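Local coordinates for protein nisin leader peptide-processing serine protease NisP (Lactococcus lactis subsp. lactis, PDB 4MZD) that probably cleaves the leader peptide from the precursor of the lantibiotic nisin as a subtilisin-like serine endopeptidase, at residues A[310-318]-A[330-338]; A[224-232]-A[276-285]. All blocks are in the same frame, centred on the assembly; numbering follows the deposited sequence. Where two conformers were deposited one is given.

Overall arrangement
The two contacts illustrate how one subtilisin-like domain joins its parts by different chemistry in different places. Both reach the large mixed sheet of the fold, yet they lie on opposite sides of the chain's centre, their own centres about 30 Å apart. Contact 2 sets helix 222-238 against the end of strand 275-278 and the turns after it, through aromatic and aliphatic groups. Contact 1 begins at the end of strand 308-311 and runs outward to helices 316-328 and 332-335, where carboxylate, amide, backbone and water do most of the joining. Both are largely buried, but contact 1 becomes more exposed at its helical end.

Contact 1. Residues A[310-318]-A[330-338]; sequences APAGTTANF and GYYLKDWLF
N317 and D335 form the polar centre of this contact, which closes the excursion that leaves strand 308-311 through helix 316-328 and returns by helix 332-335 to strand 337-340. The amide ND2 of N317 gives D335 OD2 a nearly straight hydrogen bond of 2.8 Å (164°). It arrives on the syn side of the carboxylate, and the two flat groups are nearly coplanar. D335 OD2 takes a second bond, 2.7 Å long, from water 1, which also donates to T314 O and accepts from F318 N, the backbone amide near the start of helix 316-328.

Bonds to the backbone join the neighbouring loop. D335 O receives T314 N at 2.9 Å, while the indole NE1 of W336 meets T314 O in the plane of its ring, making only a weak bond of 3.1 Å. G313 passes directly beside D335 O at positive phi. T314 OG1, held anti to its own nitrogen (chi1 180°), accepts from A316 N in an ST turn and is also bonded to D299.

Van der Waals contacts flank these bonds. The methyl CG2 of T314 lies against CB and CG of D335, 3.5 Å from CG, and N317 CB approaches Y331 CD1 at 3.7 Å. Farther out, the F318 and W336 rings are turned by only 23° but slid apart, so that CD1 of F318 reaches CZ2 of W336 with little overlap. F326 of helix 316-328 meets both of these rings.

Two donors on one carboxylate oxygen should stabilise the charged form of D335 and restrict its rotation. Through N317 and the water, this single side chain of helix 332-335 is tied to the first turn of helix 316-328.

Contact 2. Residues A[224-232]-A[276-285]; sequences EYLNYKSAI and VDAPSVFEDV
This is an apolar helix-to-turn contact in the alpha/beta core of the subtilisin-like fold: helix 222-238 packs against strand 275-278 and two consecutive type I turns. Next to it, strand 275-278 pairs antiparallel with strand 200-210 of the main sheet.

F282 is the central group, its ring inserted among Y225, Y228 and K229. With CG anti to its carbonyl carbon (chi1 -66°), the ring reaches the helix backbone, where F282 CZ lies 3.4 Å from Y225 O, which sits at the ring edge. F282 CE1 stands over one face of the Y225 ring, away from the ring centre and 3.4 Å from Y225 CZ. The two rings meet obliquely, planes 34° apart. Y228 CB touches F282 CE2 at 3.5 Å, and K229 CB borders F282 CE1 before the lysine chain leads away.

Smaller aliphatic side chains complete the surface against the tyrosine rings. V276 CG2 and V281 CG1 both approach the Y225 ring obliquely, whereas A278 CB sits obliquely against Y228, whose hydroxyl is bonded to Q207 of strand 200-210. Further along the helix, I232 lies near V285, though the placement of its CD1 is doubtful. P279, which follows a cis peptide bond, makes a CH-pi contact: P279 CB lies over the Y228 face, 4.3 Å from the ring centroid and 23° off the normal.

Contact 1. Residues A[310-318]-A[330-338]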
loop_
_atom_site.group_PDB
_atom_site.type_symbol
_atom_site.label_atom_id
_atom_site.label_comp_id
_atom_site.label_asym_id
_atom_site.label_seq_id
_atom_site.Cartn_x
_atom_site.Cartn_y
_atom_site.Cartn_z
ATOM N N ALA A 310 4.622 -4.973 -8.186
ATOM C CA ALA A 310 5.226 -5.992 -7.338
ATOM C C ALA A 310 4.175 -7.056 -7.031
ATOM O O ALA A 310 2.985 -6.850 -7.271
ATOM C CB ALA A 310 5.783 -5.368 -6.064
ATOM N N PRO A 311 4.604 -8.218 -6.517
ATOM C CA PRO A 311 3.632 -9.309 -6.361
ATOM C C PRO A 311 2.456 -8.998 -5.433
ATOM O O PRO A 311 2.648 -8.656 -4.261
ATOM C CB PRO A 311 4.489 -10.461 -5.825
ATOM C CG PRO A 311 5.836 -10.197 -6.430
ATOM C CD PRO A 311 5.987 -8.694 -6.347
ATOM N N ALA A 312 1.255 -9.166 -5.988
ATOM C CA ALA A 312 -0.019 -8.935 -5.318
ATOM C C ALA A 312 -0.934 -10.153 -5.392
ATOM O O ALA A 312 -1.948 -10.197 -4.706
ATOM C CB ALA A 312 -0.727 -7.738 -5.929
ATOM N N GLY A 313 -0.599 -11.112 -6.256
ATOM C CA GLY A 313 -1.410 -12.303 -6.435
ATOM C C GLY A 313 -2.408 -12.194 -7.576
ATOM O O GLY A 313 -2.291 -11.339 -8.464
ATOM N N THR A 314 -3.390 -13.091 -7.558
ATOM C CA THR A 314 -4.392 -13.148 -8.610
ATOM C C THR A 314 -5.693 -13.719 -8.083
ATOM O O THR A 314 -5.700 -14.594 -7.205
ATOM C CB THR A 314 -3.908 -14.008 -9.795
ATOM O OG1 THR A 314 -4.925 -14.037 -10.799
ATOM C CG2 THR A 314 -3.623 -15.436 -9.375
ATOM N N THR A 315 -6.797 -13.226 -8.634
ATOM C CA THR A 315 -8.108 -13.818 -8.382
ATOM C C THR A 315 -8.664 -14.542 -9.612
ATOM O O THR A 315 -9.821 -14.954 -9.626
ATOM C CB THR A 315 -9.144 -12.789 -7.846
ATOM O OG1 THR A 315 -9.122 -11.597 -8.642
ATOM C CG2 THR A 315 -8.831 -12.415 -6.411
ATOM N N ALA A 316 -7.835 -14.727 -10.630
ATOM C CA ALA A 316 -8.329 -15.315 -11.875
ATOM C C ALA A 316 -8.850 -16.736 -11.682
ATOM O O ALA A 316 -9.895 -17.099 -12.224
ATOM C CB ALA A 316 -7.255 -15.280 -12.936
ATOM N N ASN A 317 -8.123 -17.546 -10.919
ATOM C CA ASN A 317 -8.558 -18.918 -10.690
ATOM C C ASN A 317 -9.684 -19.005 -9.677
ATOM O O ASN A 317 -10.595 -19.810 -9.825
ATOM C CB ASN A 317 -7.380 -19.805 -10.310
ATOM C CG ASN A 317 -6.344 -19.846 -11.397
ATOM O OD1 ASN A 317 -6.675 -20.078 -12.560
ATOM N ND2 ASN A 317 -5.094 -19.580 -11.046
ATOM N N PHE A 318 -9.636 -18.161 -8.651
ATOM C CA PHE A 318 -10.766 -18.074 -7.744
ATOM C C PHE A 318 -12.060 -17.834 -8.526
ATOM O O PHE A 318 -13.084 -18.478 -8.277
ATOM C CB PHE A 318 -10.565 -16.960 -6.718
ATOM C CG PHE A 318 -11.631 -16.932 -5.664
ATOM C CD1 PHE A 318 -11.451 -17.595 -4.463
ATOM C CD2 PHE A 318 -12.828 -16.265 -5.880
ATOM C CE1 PHE A 318 -12.436 -17.583 -3.495
ATOM C CE2 PHE A 318 -13.816 -16.251 -4.915
ATOM C CZ PHE A 318 -13.618 -16.910 -3.721
ATOM N N GLY A 330 -5.812 -26.300 -4.019
ATOM C CA GLY A 330 -4.613 -25.604 -3.582
ATOM C C GLY A 330 -4.158 -24.436 -4.440
ATOM O O GLY A 330 -2.987 -24.049 -4.378
ATOM N N TYR A 331 -5.066 -23.856 -5.222
ATOM C CA TYR A 331 -4.713 -22.706 -6.048
ATOM C C TYR A 331 -4.157 -21.559 -5.216
ATOM O O TYR A 331 -3.283 -20.818 -5.677
ATOM C CB TYR A 331 -5.925 -22.222 -6.849
ATOM C CG TYR A 331 -6.264 -23.085 -8.043
ATOM C CD1 TYR A 331 -5.640 -22.877 -9.264
ATOM C CD2 TYR A 331 -7.196 -24.113 -7.946
ATOM C CE1 TYR A 331 -5.940 -23.661 -10.359
ATOM C CE2 TYR A 331 -7.503 -24.902 -9.039
ATOM C CZ TYR A 331 -6.870 -24.667 -10.237
ATOM O OH TYR A 331 -7.165 -25.446 -11.327
ATOM N N TYR A 332 -4.676 -21.400 -4.001
ATOM C CA TYR A 332 -4.266 -20.286 -3.152
ATOM C C TYR A 332 -2.767 -20.302 -2.848
ATOM O O TYR A 332 -2.191 -19.257 -2.574
ATOM C CB TYR A 332 -5.063 -20.263 -1.841
ATOM C CG TYR A 332 -4.820 -21.474 -0.977
ATOM C CD1 TYR A 332 -3.830 -21.471 -0.003
ATOM C CD2 TYR A 332 -5.576 -22.622 -1.138
ATOM C CE1 TYR A 332 -3.603 -22.578 0.779
ATOM C CE2 TYR A 332 -5.358 -23.733 -0.363
ATOM C CZ TYR A 332 -4.368 -23.707 0.595
ATOM O OH TYR A 332 -4.146 -24.820 1.368
ATOM N N LEU A 333 -2.140 -21.478 -2.878
ATOM C CA LEU A 333 -0.727 -21.581 -2.525
ATOM C C LEU A 333 0.164 -20.759 -3.443
ATOM O O LEU A 333 1.196 -20.233 -3.016
ATOM C CB LEU A 333 -0.272 -23.039 -2.550
ATOM C CG LEU A 333 -0.915 -23.952 -1.510
ATOM C CD1 LEU A 333 -0.704 -25.410 -1.877
ATOM C CD2 LEU A 333 -0.348 -23.659 -0.126
ATOM N N LYS A 334 -0.227 -20.669 -4.710
ATOM C CA LYS A 334 0.529 -19.892 -5.683
ATOM C C LYS A 334 -0.154 -18.584 -6.065
ATOM O O LYS A 334 0.505 -17.672 -6.553
ATOM C CB LYS A 334 0.798 -20.717 -6.939
ATOM C CG LYS A 334 1.661 -21.936 -6.689
ATOM C CD LYS A 334 2.095 -22.595 -7.988
ATOM C CE LYS A 334 0.919 -22.848 -8.913
ATOM N NZ LYS A 334 0.567 -21.650 -9.727
ATOM N N ASP A 335 -1.465 -18.496 -5.852
ATOM C CA ASP A 335 -2.238 -17.347 -6.326
ATOM C C ASP A 335 -2.328 -16.226 -5.305
ATOM O O ASP A 335 -2.419 -15.049 -5.671
ATOM C CB ASP A 335 -3.669 -17.760 -6.667
ATOM C CG ASP A 335 -3.777 -18.573 -7.939
ATOM O OD1 ASP A 335 -2.743 -18.932 -8.542
ATOM O OD2 ASP A 335 -4.930 -18.878 -8.304
ATOM N N TRP A 336 -2.369 -16.592 -4.026
ATOM C CA TRP A 336 -2.478 -15.616 -2.953
ATOM C C TRP A 336 -1.179 -15.630 -2.169
ATOM O O TRP A 336 -0.345 -16.522 -2.352
ATOM C CB TRP A 336 -3.695 -15.896 -2.069
ATOM C CG TRP A 336 -5.010 -15.636 -2.756
ATOM C CD1 TRP A 336 -5.201 -15.208 -4.043
ATOM C CD2 TRP A 336 -6.314 -15.786 -2.182
ATOM N NE1 TRP A 336 -6.545 -15.087 -4.300
ATOM C CE2 TRP A 336 -7.248 -15.437 -3.177
ATOM C CE3 TRP A 336 -6.782 -16.178 -0.921
ATOM C CZ2 TRP A 336 -8.624 -15.470 -2.951
ATOM C CZ3 TRP A 336 -8.150 -16.214 -0.700
ATOM C CH2 TRP A 336 -9.054 -15.859 -1.714
ATOM N N LEU A 337 -0.990 -14.633 -1.321
ATOM C CA LEU A 337 0.273 -14.545 -0.618
ATOM C C LEU A 337 0.089 -14.643 0.892
ATOM O O LEU A 337 -0.916 -14.232 1.474
ATOM C CB LEU A 337 1.088 -13.338 -1.059
ATOM C CG LEU A 337 0.433 -12.001 -0.775
ATOM C CD1 LEU A 337 1.007 -11.405 0.487
ATOM C CD2 LEU A 337 0.653 -11.036 -1.938
ATOM N N PHE A 338 1.089 -15.235 1.513
ATOM C CA PHE A 338 1.039 -15.627 2.909
ATOM C C PHE A 338 1.664 -14.525 3.753
ATOM O O PHE A 338 2.817 -14.159 3.545
ATOM C CB PHE A 338 1.848 -16.916 3.028
ATOM C CG PHE A 338 1.671 -17.651 4.315
ATOM C CD1 PHE A 338 0.497 -18.318 4.604
ATOM C CD2 PHE A 338 2.714 -17.720 5.215
ATOM C CE1 PHE A 338 0.369 -19.029 5.790
ATOM C CE2 PHE A 338 2.592 -18.420 6.398
ATOM C CZ PHE A 338 1.425 -19.086 6.679
HETATM O O HOH W 1 -6.875 -16.964 -8.287
#

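Contact 2. Residues A[224-232]-A[276-285]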
loop_
_atom_site.group_PDB
_atom_site.type_symbol
_atom_site.label_atom_id
_atom_site.label_comp_id
_atom_site.label_asym_id
_atom_site.label_seq_id
_atom_site.Cartn_x
_atom_site.Cartn_y
_atom_site.Cartn_z
ATOM N N GLU A 224 -10.986 17.481 -2.005
ATOM C CA GLU A 224 -10.273 16.348 -1.418
ATOM C C GLU A 224 -8.919 16.164 -2.089
ATOM O O GLU A 224 -7.920 15.887 -1.429
ATOM C CB GLU A 224 -11.065 15.049 -1.541
ATOM C CG GLU A 224 -12.287 14.941 -0.651
ATOM C CD GLU A 224 -12.809 13.518 -0.607
ATOM O OE1 GLU A 224 -12.213 12.685 0.107
ATOM O OE2 GLU A 224 -13.798 13.219 -1.309
ATOM N N TYR A 225 -8.896 16.300 -3.412
ATOM C CA TYR A 225 -7.657 16.178 -4.163
ATOM C C TYR A 225 -6.643 17.203 -3.665
ATOM O O TYR A 225 -5.479 16.876 -3.422
ATOM C CB TYR A 225 -7.945 16.353 -5.653
ATOM C CG TYR A 225 -6.747 16.327 -6.571
ATOM C CD1 TYR A 225 -6.320 15.142 -7.154
ATOM C CD2 TYR A 225 -6.068 17.495 -6.894
ATOM C CE1 TYR A 225 -5.239 15.121 -8.017
ATOM C CE2 TYR A 225 -4.987 17.476 -7.748
ATOM C CZ TYR A 225 -4.579 16.290 -8.308
ATOM O OH TYR A 225 -3.503 16.271 -9.164
ATOM N N LEU A 226 -7.087 18.446 -3.502
ATOM C CA LEU A 226 -6.203 19.504 -3.019
ATOM C C LEU A 226 -5.699 19.242 -1.603
ATOM O O LEU A 226 -4.577 19.606 -1.255
ATOM C CB LEU A 226 -6.908 20.856 -3.073
ATOM C CG LEU A 226 -7.157 21.397 -4.475
ATOM C CD1 LEU A 226 -7.908 22.705 -4.358
ATOM C CD2 LEU A 226 -5.852 21.582 -5.241
ATOM N N ASN A 227 -6.537 18.629 -0.775
ATOM C CA ASN A 227 -6.130 18.289 0.585
ATOM C C ASN A 227 -5.037 17.219 0.605
ATOM O O ASN A 227 -4.089 17.305 1.391
ATOM C CB ASN A 227 -7.338 17.864 1.420
ATOM C CG ASN A 227 -8.297 19.009 1.682
ATOM O OD1 ASN A 227 -7.944 20.177 1.527
ATOM N ND2 ASN A 227 -9.516 18.677 2.097
ATOM N N TYR A 228 -5.158 16.219 -0.263
ATOM C CA TYR A 228 -4.079 15.254 -0.434
ATOM C C TYR A 228 -2.837 15.957 -0.950
ATOM O O TYR A 228 -1.728 15.693 -0.482
ATOM C CB TYR A 228 -4.432 14.171 -1.439
ATOM C CG TYR A 228 -5.226 13.006 -0.914
ATOM C CD1 TYR A 228 -6.445 12.674 -1.484
ATOM C CD2 TYR A 228 -4.745 12.210 0.118
ATOM C CE1 TYR A 228 -7.177 11.596 -1.035
ATOM C CE2 TYR A 228 -5.470 11.126 0.578
ATOM C CZ TYR A 228 -6.682 10.823 -0.003
ATOM O OH TYR A 228 -7.396 9.740 0.470
ATOM N N LYS A 229 -3.012 16.826 -1.944
ATOM C CA LYS A 229 -1.858 17.477 -2.545
ATOM C C LYS A 229 -1.071 18.252 -1.495
ATOM O O LYS A 229 0.154 18.194 -1.459
ATOM C CB LYS A 229 -2.273 18.403 -3.686
ATOM C CG LYS A 229 -1.090 18.880 -4.511
ATOM C CD LYS A 229 -1.415 20.136 -5.287
ATOM C CE LYS A 229 -2.478 19.889 -6.322
ATOM N NZ LYS A 229 -2.562 21.080 -7.208
ATOM N N SER A 230 -1.782 18.977 -0.640
ATOM C CA SER A 230 -1.135 19.753 0.406
ATOM C C SER A 230 -0.356 18.854 1.372
ATOM O O SER A 230 0.765 19.173 1.770
ATOM C CB SER A 230 -2.178 20.571 1.169
ATOM O OG SER A 230 -1.565 21.372 2.157
ATOM N N ALA A 231 -0.955 17.729 1.748
ATOM C CA ALA A 231 -0.297 16.811 2.669
ATOM C C ALA A 231 0.946 16.183 2.043
ATOM O O ALA A 231 1.989 16.047 2.696
ATOM C CB ALA A 231 -1.273 15.735 3.141
ATOM N N ILE A 232 0.838 15.806 0.777
ATOM C CA ILE A 232 1.956 15.214 0.057
ATOM C C ILE A 232 3.085 16.217 -0.169
ATOM O O ILE A 232 4.263 15.873 -0.050
ATOM C CB ILE A 232 1.479 14.600 -1.267
ATOM C CG1 ILE A 232 0.650 13.353 -0.973
ATOM C CG2 ILE A 232 2.656 14.266 -2.175
ATOM C CD1 ILE A 232 -0.210 12.924 -2.114
ATOM N N VAL A 276 -9.256 10.461 -11.066
ATOM C CA VAL A 276 -7.944 10.016 -10.610
ATOM C C VAL A 276 -8.079 8.998 -9.478
ATOM O O VAL A 276 -9.074 8.987 -8.747
ATOM C CB VAL A 276 -7.061 11.203 -10.161
ATOM C CG1 VAL A 276 -6.881 12.188 -11.305
ATOM C CG2 VAL A 276 -7.661 11.900 -8.948
ATOM N N ASP A 277 -7.062 8.146 -9.369
ATOM C CA ASP A 277 -6.894 7.159 -8.305
ATOM C C ASP A 277 -5.953 7.834 -7.303
ATOM O O ASP A 277 -4.772 8.034 -7.590
ATOM C CB ASP A 277 -6.277 5.895 -8.936
ATOM C CG ASP A 277 -6.287 4.678 -8.020
ATOM O OD1 ASP A 277 -6.495 4.842 -6.800
ATOM O OD2 ASP A 277 -6.054 3.557 -8.536
ATOM N N ALA A 278 -6.500 8.252 -6.163
ATOM C CA ALA A 278 -5.762 9.052 -5.180
ATOM C C ALA A 278 -5.492 8.288 -3.877
ATOM O O ALA A 278 -6.356 7.557 -3.400
ATOM C CB ALA A 278 -6.536 10.327 -4.881
ATOM N N PRO A 279 -4.318 8.506 -3.253
ATOM C CA PRO A 279 -3.290 9.501 -3.606
ATOM C C PRO A 279 -2.189 9.027 -4.562
ATOM O O PRO A 279 -1.198 9.735 -4.725
ATOM C CB PRO A 279 -2.674 9.841 -2.247
ATOM C CG PRO A 279 -2.776 8.546 -1.486
ATOM C CD PRO A 279 -4.100 7.954 -1.903
ATOM N N SER A 280 -2.358 7.882 -5.211
ATOM C CA SER A 280 -1.298 7.378 -6.084
ATOM C C SER A 280 -1.047 8.253 -7.320
ATOM O O SER A 280 0.029 8.188 -7.904
ATOM C CB SER A 280 -1.563 5.931 -6.508
ATOM O OG SER A 280 -2.676 5.847 -7.377
ATOM N N VAL A 281 -2.028 9.066 -7.705
ATOM C CA VAL A 281 -1.931 9.886 -8.908
ATOM C C VAL A 281 -0.826 10.939 -8.854
ATOM O O VAL A 281 -0.281 11.319 -9.888
ATOM C CB VAL A 281 -3.281 10.581 -9.197
ATOM C CG1 VAL A 281 -3.663 11.506 -8.047
ATOM C CG2 VAL A 281 -3.231 11.338 -10.522
ATOM N N PHE A 282 -0.499 11.424 -7.663
ATOM C CA PHE A 282 0.396 12.570 -7.569
ATOM C C PHE A 282 1.789 12.257 -8.090
ATOM O O PHE A 282 2.332 11.183 -7.841
ATOM C CB PHE A 282 0.436 13.109 -6.140
ATOM C CG PHE A 282 -0.872 13.685 -5.696
ATOM C CD1 PHE A 282 -1.266 14.943 -6.120
ATOM C CD2 PHE A 282 -1.735 12.955 -4.896
ATOM C CE1 PHE A 282 -2.488 15.465 -5.737
ATOM C CE2 PHE A 282 -2.958 13.474 -4.516
ATOM C CZ PHE A 282 -3.334 14.735 -4.940
ATOM N N GLU A 283 2.358 13.215 -8.815
ATOM C CA GLU A 283 3.646 13.042 -9.464
ATOM C C GLU A 283 4.744 12.593 -8.507
ATOM O O GLU A 283 5.583 11.772 -8.865
ATOM C CB GLU A 283 4.064 14.350 -10.137
ATOM C CG GLU A 283 3.079 14.877 -11.166
ATOM C CD GLU A 283 3.126 14.112 -12.476
ATOM O OE1 GLU A 283 3.546 14.705 -13.493
ATOM O OE2 GLU A 283 2.737 12.926 -12.489
ATOM N N ASP A 284 4.751 13.125 -7.290
ATOM C CA ASP A 284 5.830 12.799 -6.365
ATOM C C ASP A 284 5.620 11.486 -5.618
ATOM O O ASP A 284 6.531 10.991 -4.959
ATOM C CB ASP A 284 6.069 13.954 -5.399
ATOM C CG ASP A 284 6.608 15.188 -6.102
ATOM O OD1 ASP A 284 7.258 15.037 -7.160
ATOM O OD2 ASP A 284 6.374 16.304 -5.607
ATOM N N VAL A 285 4.420 10.925 -5.729
ATOM C CA VAL A 285 4.096 9.651 -5.101
ATOM C C VAL A 285 4.566 8.499 -5.984
ATOM O O VAL A 285 4.512 8.586 -7.208
ATOM C CB VAL A 285 2.570 9.564 -4.833
ATOM C CG1 VAL A 285 2.149 8.177 -4.365
ATOM C CG2 VAL A 285 2.155 10.622 -3.825
#